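Dual specificity protein phosphatase 15 (Homo sapiens, PDB 1YZ4) catalyses the removal of phosphate from phosphotyrosine, phosphoserine and phosphothreonine residues of proteins through its dual-specificity phosphatase catalytic domain, and may act on several signalling proteins. Local coordinates at residues Glu72-Ile77 and Gln147-Gln152; Ser98-Thr103 and Gln136-Phe141; Met8-Val11 and Leu15-Gly18. The protein carries 1 engineered substitution. One frame throughout, in Å; residues are numbered along the deposited sequence.

Contact 1. Residues Glu72-Ile77 and Gln147-Gln152; sequences ECINFI and QKLRRQ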
loop_
_atom_site.group_PDB
_atom_site.type_symbol
_atom_site.label_atom_id
_atom_site.label_comp_id
_atom_site.label_asym_id
_atom_site.label_seq_id
_atom_site.Cartn_x
_atom_site.Cartn_y
_atom_site.Cartn_z
ATOM N N GLU A 72 5.466 -9.939 -2.300
ATOM C CA GLU A 72 5.791 -9.880 -0.888
ATOM C C GLU A 72 4.971 -8.829 -0.124
ATOM O O GLU A 72 4.562 -9.078 1.003
ATOM C CB GLU A 72 7.294 -9.637 -0.713
ATOM C CG GLU A 72 7.783 -8.281 -1.198
ATOM C CD GLU A 72 9.296 -8.215 -1.297
ATOM O OE1 GLU A 72 9.976 -8.489 -0.285
ATOM O OE2 GLU A 72 9.805 -7.891 -2.388
ATOM N N CYS A 73 4.721 -7.671 -0.732
ATOM C CA CYS A 73 3.943 -6.633 -0.061
ATOM C C CYS A 73 2.495 -7.067 0.126
ATOM O O CYS A 73 1.904 -6.885 1.198
ATOM C CB CYS A 73 3.970 -5.319 -0.858
ATOM S SG CYS A 73 5.514 -4.356 -0.771
ATOM N N ILE A 74 1.918 -7.638 -0.924
ATOM C CA ILE A 74 0.539 -8.085 -0.854
ATOM C C ILE A 74 0.372 -9.208 0.170
ATOM O O ILE A 74 -0.652 -9.292 0.843
ATOM C CB ILE A 74 0.053 -8.548 -2.238
ATOM C CG1 ILE A 74 -0.071 -7.329 -3.157
ATOM C CG2 ILE A 74 -1.267 -9.289 -2.117
ATOM C CD1 ILE A 74 -0.482 -7.652 -4.582
ATOM N N ASN A 75 1.385 -10.059 0.296
ATOM C CA ASN A 75 1.317 -11.157 1.245
ATOM C C ASN A 75 1.421 -10.619 2.655
ATOM O O ASN A 75 0.740 -11.091 3.562
ATOM C CB ASN A 75 2.426 -12.172 0.966
ATOM C CG ASN A 75 1.995 -13.235 -0.039
ATOM O OD1 ASN A 75 1.425 -14.260 0.332
ATOM N ND2 ASN A 75 2.247 -12.982 -1.319
ATOM N N PHE A 76 2.274 -9.615 2.825
ATOM C CA PHE A 76 2.475 -8.971 4.117
ATOM C C PHE A 76 1.145 -8.343 4.554
ATOM O O PHE A 76 0.627 -8.627 5.637
ATOM C CB PHE A 76 3.550 -7.890 3.974
ATOM C CG PHE A 76 3.915 -7.204 5.266
ATOM C CD1 PHE A 76 4.726 -7.836 6.205
ATOM C CD2 PHE A 76 3.496 -5.902 5.513
ATOM C CE1 PHE A 76 5.125 -7.177 7.371
ATOM C CE2 PHE A 76 3.887 -5.228 6.679
ATOM C CZ PHE A 76 4.705 -5.865 7.608
ATOM N N ILE A 77 0.591 -7.496 3.691
ATOM C CA ILE A 77 -0.670 -6.819 3.979
ATOM C C ILE A 77 -1.815 -7.773 4.302
ATOM O O ILE A 77 -2.533 -7.586 5.286
ATOM C CB ILE A 77 -1.097 -5.929 2.794
ATOM C CG1 ILE A 77 -0.131 -4.743 2.675
ATOM C CG2 ILE A 77 -2.542 -5.447 2.985
ATOM C CD1 ILE A 77 -0.223 -4.001 1.349
ATOM N N GLN A 147 -4.806 -12.238 -10.583
ATOM C CA GLN A 147 -5.655 -13.399 -10.329
ATOM C C GLN A 147 -4.934 -14.584 -9.659
ATOM O O GLN A 147 -5.477 -15.229 -8.747
ATOM C CB GLN A 147 -6.273 -13.866 -11.651
ATOM C CG GLN A 147 -7.124 -12.817 -12.356
ATOM C CD GLN A 147 -7.250 -13.073 -13.857
ATOM O OE1 GLN A 147 -6.286 -12.910 -14.610
ATOM N NE2 GLN A 147 -8.439 -13.481 -14.293
ATOM N N LYS A 148 -3.724 -14.881 -10.124
ATOM C CA LYS A 148 -2.948 -15.992 -9.574
ATOM C C LYS A 148 -2.673 -15.728 -8.101
ATOM O O LYS A 148 -2.788 -16.622 -7.254
ATOM C CB LYS A 148 -1.622 -16.153 -10.330
ATOM C CG LYS A 148 -0.786 -17.336 -9.853
ATOM C CD LYS A 148 0.597 -17.399 -10.509
ATOM C CE LYS A 148 1.391 -18.611 -9.997
ATOM N NZ LYS A 148 2.757 -18.735 -10.602
ATOM N N LEU A 149 -2.324 -14.486 -7.794
ATOM C CA LEU A 149 -2.044 -14.123 -6.422
ATOM C C LEU A 149 -3.284 -14.274 -5.544
ATOM O O LEU A 149 -3.181 -14.759 -4.419
ATOM C CB LEU A 149 -1.523 -12.691 -6.348
ATOM C CG LEU A 149 -0.275 -12.535 -5.478
ATOM C CD1 LEU A 149 0.115 -11.058 -5.433
ATOM C CD2 LEU A 149 -0.536 -13.083 -4.072
ATOM N N ARG A 150 -4.454 -13.873 -6.049
ATOM C CA ARG A 150 -5.668 -13.996 -5.246
ATOM C C ARG A 150 -5.867 -15.450 -4.811
ATOM O O ARG A 150 -6.138 -15.727 -3.638
ATOM C CB ARG A 150 -6.917 -13.523 -6.003
ATOM C CG ARG A 150 -8.030 -13.117 -5.040
ATOM C CD ARG A 150 -9.437 -13.481 -5.488
ATOM N NE ARG A 150 -10.009 -12.571 -6.474
ATOM C CZ ARG A 150 -11.258 -12.107 -6.424
ATOM N NH1 ARG A 150 -12.069 -12.460 -5.432
ATOM N NH2 ARG A 150 -11.710 -11.302 -7.379
ATOM N N ARG A 151 -5.729 -16.373 -5.759
ATOM C CA ARG A 151 -5.877 -17.789 -5.460
ATOM C C ARG A 151 -4.794 -18.216 -4.456
ATOM O O ARG A 151 -5.062 -18.980 -3.524
ATOM C CB ARG A 151 -5.756 -18.608 -6.746
ATOM C CG ARG A 151 -5.917 -20.108 -6.562
ATOM C CD ARG A 151 -4.883 -20.840 -7.406
ATOM N NE ARG A 151 -3.525 -20.623 -6.901
ATOM C CZ ARG A 151 -2.433 -20.618 -7.659
ATOM N NH1 ARG A 151 -2.529 -20.813 -8.967
ATOM N NH2 ARG A 151 -1.240 -20.425 -7.109
ATOM N N GLN A 152 -3.573 -17.715 -4.652
ATOM C CA GLN A 152 -2.464 -18.036 -3.759
ATOM C C GLN A 152 -2.740 -17.602 -2.322
ATOM O O GLN A 152 -2.541 -18.377 -1.387
ATOM C CB GLN A 152 -1.174 -17.374 -4.251
ATOM C CG GLN A 152 -0.296 -18.274 -5.099
ATOM C CD GLN A 152 0.944 -17.561 -5.616
ATOM O OE1 GLN A 152 1.684 -16.940 -4.850
ATOM N NE2 GLN A 152 1.179 -17.653 -6.923
#
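Leu149 of helix 145-157 reaches across to Ile74 and Asn75 of helix 70-82, a helix-helix contact that lays the C-terminal helix of this dual-specificity phosphatase domain against a helix that packs on the central sheet. The two backbones stand well apart, 8.6 Å between the CA atoms of Leu149 and Ile74, and 131 Å² is buried in all; both contacts between the segments are made by the side chain of Leu149. Its two methyls divide the work. CD1 meets the end of the isoleucine, 3.6 Å from Ile74 CD1, and also lies 4.0 Å from the branch methyl Ile74 CG2. CG2 sits anti to the backbone N of Ile74, with CG1 beside that N (chi1 -69°); with CB directed at helix 145-157, this torsion leaves both CD1 and CG2 in touch with the leucine methyl. Phe141 of helix 132-143 touches both Ile74 and Leu149. One turn further, Leu153 continues the same face of helix 145-157, touching Ile74 and Asn75. The amide nitrogen of Asn75 is held by its own helix, ND2 hydrogen-bonding to Lys71 O. Asn75 ND2 is also in van der Waals contact with Leu149 CD2, at 3.9 Å.

Contact 2. Residues Ser98-Thr103 and Gln136-Phe141; sequences STTIVT and QQLEEF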
loop_
_atom_site.group_PDB
_atom_site.type_symbol
_atom_site.label_atom_id
_atom_site.label_comp_id
_atom_site.label_asym_id
_atom_site.label_seq_id
_atom_site.Cartn_x
_atom_site.Cartn_y
_atom_site.Cartn_z
ATOM N N SER A 98 3.642 4.451 -2.509
ATOM C CA SER A 98 2.746 3.731 -1.609
ATOM C C SER A 98 1.432 3.426 -2.324
ATOM O O SER A 98 0.810 2.378 -2.115
ATOM C CB SER A 98 2.469 4.570 -0.354
ATOM O OG SER A 98 1.869 5.817 -0.686
ATOM N N THR A 99 1.022 4.355 -3.175
ATOM C CA THR A 99 -0.216 4.227 -3.931
ATOM C C THR A 99 -0.171 3.023 -4.862
ATOM O O THR A 99 -1.144 2.281 -4.990
ATOM C CB THR A 99 -0.469 5.505 -4.752
ATOM O OG1 THR A 99 -0.428 6.639 -3.874
ATOM C CG2 THR A 99 -1.817 5.452 -5.430
ATOM N N THR A 100 0.973 2.833 -5.506
ATOM C CA THR A 100 1.171 1.730 -6.439
ATOM C C THR A 100 1.041 0.373 -5.735
ATOM O O THR A 100 0.375 -0.544 -6.235
ATOM C CB THR A 100 2.574 1.835 -7.085
ATOM O OG1 THR A 100 2.755 3.160 -7.603
ATOM C CG2 THR A 100 2.733 0.824 -8.214
ATOM N N ILE A 101 1.692 0.243 -4.583
ATOM C CA ILE A 101 1.639 -0.994 -3.818
ATOM C C ILE A 101 0.206 -1.292 -3.353
ATOM O O ILE A 101 -0.271 -2.417 -3.490
ATOM C CB ILE A 101 2.608 -0.937 -2.592
ATOM C CG1 ILE A 101 4.049 -1.181 -3.047
ATOM C CG2 ILE A 101 2.244 -1.990 -1.567
ATOM C CD1 ILE A 101 4.581 -0.137 -3.989
ATOM N N VAL A 102 -0.491 -0.291 -2.819
ATOM C CA VAL A 102 -1.859 -0.521 -2.356
ATOM C C VAL A 102 -2.832 -0.851 -3.497
ATOM O O VAL A 102 -3.740 -1.678 -3.330
ATOM C CB VAL A 102 -2.397 0.691 -1.542
ATOM C CG1 VAL A 102 -2.112 1.977 -2.279
ATOM C CG2 VAL A 102 -3.899 0.552 -1.322
ATOM N N THR A 103 -2.640 -0.220 -4.655
ATOM C CA THR A 103 -3.509 -0.461 -5.804
ATOM C C THR A 103 -3.374 -1.918 -6.228
ATOM O O THR A 103 -4.370 -2.606 -6.478
ATOM C CB THR A 103 -3.146 0.473 -6.990
ATOM O OG1 THR A 103 -3.362 1.831 -6.598
ATOM C CG2 THR A 103 -4.029 0.196 -8.208
ATOM N N GLN A 136 2.169 1.424 -15.749
ATOM C CA GLN A 136 2.375 0.379 -16.753
ATOM C C GLN A 136 2.606 -0.939 -16.037
ATOM O O GLN A 136 2.070 -1.978 -16.437
ATOM C CB GLN A 136 3.588 0.697 -17.629
ATOM C CG GLN A 136 3.403 1.923 -18.510
ATOM C CD GLN A 136 4.573 2.160 -19.447
ATOM O OE1 GLN A 136 5.677 2.509 -19.017
ATOM N NE2 GLN A 136 4.337 1.966 -20.739
ATOM N N GLN A 137 3.412 -0.882 -14.978
ATOM C CA GLN A 137 3.709 -2.056 -14.180
ATOM C C GLN A 137 2.409 -2.554 -13.555
ATOM O O GLN A 137 2.218 -3.759 -13.375
ATOM C CB GLN A 137 4.742 -1.718 -13.100
ATOM C CG GLN A 137 6.119 -1.416 -13.667
ATOM C CD GLN A 137 7.163 -1.154 -12.596
ATOM O OE1 GLN A 137 7.283 -1.905 -11.625
ATOM N NE2 GLN A 137 7.940 -0.093 -12.779
ATOM N N LEU A 138 1.515 -1.626 -13.229
ATOM C CA LEU A 138 0.223 -2.006 -12.663
ATOM C C LEU A 138 -0.583 -2.685 -13.776
ATOM O O LEU A 138 -1.320 -3.641 -13.535
ATOM C CB LEU A 138 -0.515 -0.770 -12.125
ATOM C CG LEU A 138 0.030 -0.248 -10.784
ATOM C CD1 LEU A 138 -0.486 1.159 -10.508
ATOM C CD2 LEU A 138 -0.376 -1.212 -9.652
ATOM N N GLU A 139 -0.420 -2.188 -14.996
ATOM C CA GLU A 139 -1.102 -2.750 -16.158
ATOM C C GLU A 139 -0.707 -4.223 -16.284
ATOM O O GLU A 139 -1.564 -5.098 -16.395
ATOM C CB GLU A 139 -0.685 -2.001 -17.428
ATOM C CG GLU A 139 -1.776 -1.165 -18.070
ATOM C CD GLU A 139 -2.866 -2.005 -18.700
ATOM O OE1 GLU A 139 -3.516 -2.785 -17.974
ATOM O OE2 GLU A 139 -3.072 -1.883 -19.923
ATOM N N GLU A 140 0.602 -4.477 -16.269
ATOM C CA GLU A 140 1.130 -5.834 -16.370
ATOM C C GLU A 140 0.514 -6.697 -15.283
ATOM O O GLU A 140 -0.146 -7.690 -15.562
ATOM C CB GLU A 140 2.649 -5.843 -16.181
ATOM C CG GLU A 140 3.467 -5.291 -17.337
ATOM C CD GLU A 140 4.957 -5.220 -17.008
ATOM O OE1 GLU A 140 5.534 -6.256 -16.591
ATOM O OE2 GLU A 140 5.548 -4.126 -17.169
ATOM N N PHE A 141 0.748 -6.293 -14.040
ATOM C CA PHE A 141 0.257 -7.005 -12.871
ATOM C C PHE A 141 -1.210 -7.396 -13.000
ATOM O O PHE A 141 -1.595 -8.514 -12.650
ATOM C CB PHE A 141 0.451 -6.148 -11.622
ATOM C CG PHE A 141 -0.035 -6.802 -10.362
ATOM C CD1 PHE A 141 0.690 -7.837 -9.775
ATOM C CD2 PHE A 141 -1.240 -6.407 -9.780
ATOM C CE1 PHE A 141 0.223 -8.473 -8.630
ATOM C CE2 PHE A 141 -1.719 -7.035 -8.635
ATOM C CZ PHE A 141 -0.986 -8.074 -8.056
#
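Leu138 of helix 132-143 points its branched end at the flank of helix 97-110, meeting Thr100 and Thr103 on successive turns. Helix 97-110 follows the phosphate-binding loop of the cysteine-dependent phosphatase fold, and its Ser98 N hydrogen-bonds to the OG of Ser91, the engineered residue at the predicted nucleophile position. The two threonines present their methyls in the same way but meet the leucine at different angles: the Thr100 side chain lies oblique to it, that of Thr103 roughly perpendicular. Against Thr100 the contact is closer, with Thr100 CG2 3.9 Å from Leu138 CG and 4.0 Å from Leu138 CD1. Against Thr103 it is slightly longer; Leu138 CD2 serves both threonines, lying 4.2 Å from Thr103 CG2 while also touching Thr100. In each threonine CG2 is anti to the backbone N (the chi1 values for OG1 are -51° and -63°), which leaves the hydroxyl beside that N. Thr100 OG1 is thus directed back along its helix, where it hydrogen-bonds to Ser96 O, and the carbon branch is left for the leucine. All three touching residues are buried. The CA atoms of Thr100 and Leu138 are 7.3 Å apart, near enough for the leucine to touch main chain as well. Trp114 and Ala104 also border Leu138, while Ile66 and Pro130 reach Thr100. The shortest approach between the segments is made by Leu138 CD2, 3.6 Å from the carbonyl oxygen Thr100 O.

Contact 3. Residues Met8-Val11 and Leu15-Gly18; sequences MTKV and LYLG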
loop_
_atom_site.group_PDB
_atom_site.type_symbol
_atom_site.label_atom_id
_atom_site.label_comp_id
_atom_site.label_asym_id
_atom_site.label_seq_id
_atom_site.Cartn_x
_atom_site.Cartn_y
_atom_site.Cartn_z
ATOM N N MET A 8 -2.990 9.733 7.465
ATOM C CA MET A 8 -3.132 8.595 6.577
ATOM C C MET A 8 -4.600 8.451 6.179
ATOM O O MET A 8 -5.499 8.841 6.919
ATOM C CB MET A 8 -2.630 7.327 7.270
ATOM C CG MET A 8 -3.191 7.106 8.665
ATOM S SD MET A 8 -2.358 5.750 9.527
ATOM C CE MET A 8 -0.929 6.585 10.173
ATOM N N THR A 9 -4.839 7.908 4.995
ATOM C CA THR A 9 -6.202 7.737 4.529
ATOM C C THR A 9 -6.567 6.259 4.519
ATOM O O THR A 9 -5.786 5.421 4.065
ATOM C CB THR A 9 -6.383 8.337 3.114
ATOM O OG1 THR A 9 -5.446 7.739 2.213
ATOM C CG2 THR A 9 -6.152 9.842 3.142
ATOM N N LYS A 10 -7.747 5.947 5.049
ATOM C CA LYS A 10 -8.233 4.573 5.099
ATOM C C LYS A 10 -8.592 4.155 3.680
ATOM O O LYS A 10 -9.392 4.812 3.009
ATOM C CB LYS A 10 -9.465 4.485 5.998
ATOM C CG LYS A 10 -9.902 3.067 6.344
ATOM C CD LYS A 10 -11.072 3.111 7.312
ATOM C CE LYS A 10 -11.334 1.759 7.944
ATOM N NZ LYS A 10 -12.469 1.818 8.912
ATOM N N VAL A 11 -7.980 3.070 3.221
ATOM C CA VAL A 11 -8.220 2.562 1.876
ATOM C C VAL A 11 -9.172 1.381 1.936
ATOM O O VAL A 11 -9.943 1.136 1.013
ATOM C CB VAL A 11 -6.913 2.078 1.230
ATOM C CG1 VAL A 11 -7.150 1.747 -0.224
ATOM C CG2 VAL A 11 -5.833 3.133 1.391
ATOM N N LEU A 15 -6.338 -1.200 6.269
ATOM C CA LEU A 15 -5.308 -0.749 5.320
ATOM C C LEU A 15 -5.285 0.770 5.126
ATOM O O LEU A 15 -6.320 1.383 4.870
ATOM C CB LEU A 15 -5.523 -1.431 3.964
ATOM C CG LEU A 15 -4.533 -1.103 2.850
ATOM C CD1 LEU A 15 -3.117 -1.424 3.297
ATOM C CD2 LEU A 15 -4.901 -1.902 1.606
ATOM N N TYR A 16 -4.105 1.376 5.232
ATOM C CA TYR A 16 -3.985 2.825 5.076
ATOM C C TYR A 16 -2.832 3.282 4.191
ATOM O O TYR A 16 -1.841 2.570 4.009
ATOM C CB TYR A 16 -3.824 3.509 6.437
ATOM C CG TYR A 16 -4.977 3.312 7.389
ATOM C CD1 TYR A 16 -5.155 2.102 8.057
ATOM C CD2 TYR A 16 -5.888 4.340 7.632
ATOM C CE1 TYR A 16 -6.207 1.920 8.947
ATOM C CE2 TYR A 16 -6.941 4.168 8.519
ATOM C CZ TYR A 16 -7.091 2.954 9.173
ATOM O OH TYR A 16 -8.110 2.781 10.071
ATOM N N LEU A 17 -2.978 4.496 3.661
ATOM C CA LEU A 17 -1.976 5.125 2.810
ATOM C C LEU A 17 -1.487 6.384 3.507
ATOM O O LEU A 17 -2.277 7.110 4.112
ATOM C CB LEU A 17 -2.581 5.493 1.452
ATOM C CG LEU A 17 -2.504 4.445 0.336
ATOM C CD1 LEU A 17 -3.289 4.910 -0.876
ATOM C CD2 LEU A 17 -1.042 4.219 -0.038
ATOM N N GLY A 18 -0.187 6.643 3.435
ATOM C CA GLY A 18 0.338 7.833 4.081
ATOM C C GLY A 18 1.694 8.293 3.579
ATOM O O GLY A 18 2.297 7.672 2.707
#
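A beta hairpin of strands 9-12 and 15-18 brings Thr9 opposite Leu17 as an antiparallel hydrogen-bonded pair and Lys10 opposite Tyr16 as a non-hydrogen-bonded one. Thr9 N donates to Leu17 O at 2.8 Å, in the carbonyl plane, and Leu17 N returns a bond to Thr9 O. Nearer the turn, Val11 N reaches Leu15 O at 2.9 Å and nearly straight (169° at the hydrogen), although the donor is tilted from the carbonyl plane. The hairpin forms one margin of the mixed sheet of the phosphatase fold: strand 15-18 runs parallel to 87-91 and bonds to it through Tyr16 and Gly18. On the face carrying Lys10, the Tyr16 ring leans against strand 9-12, its CE2 3.6 Å from Lys10 CB. The lysine chain, extended with CG anti to the backbone N (chi1 -169°), follows the ring outward toward the hydroxyl. Met8 approaches the same ring obliquely in a Met-aromatic contact, SD lying 4.7 Å from the Tyr16 centroid. On the side that Leu17 shares with Thr9, Val11 CG2 lies 3.7 Å from Leu17 CG, and both Val11 and Leu17 touch Val102 of helix 97-110. Thr9 OG1, 3.7 Å from Leu17 CB, also hydrogen-bonds to Arg125 NH1.

In the fold
All three contacts are mainly buried, yet they differ in chemistry. Contacts 1 and 2 join helices through a single leucine each and have no hydrogen bond between their segments; contact 3 is held by backbone hydrogen bonds between strands, with side-chain packing on both faces, and buries 429 Å², more than the other two together. Only contact 3 includes an exposed touching residue, Lys10. Helices 132-143 and 145-157 are consecutive, and contacts 1 and 2 meet where Ile74 CD1 lies 3.5 Å from Phe141 CZ. Helix 97-110 links contact 2 to the hairpin, Val102 CG2 being 3.6 Å from Val11 CG1. Contact 1 lies away from the predicted active site, whereas Leu17 and Thr100 have side chains about 6 and 8 Å from that of Ser91.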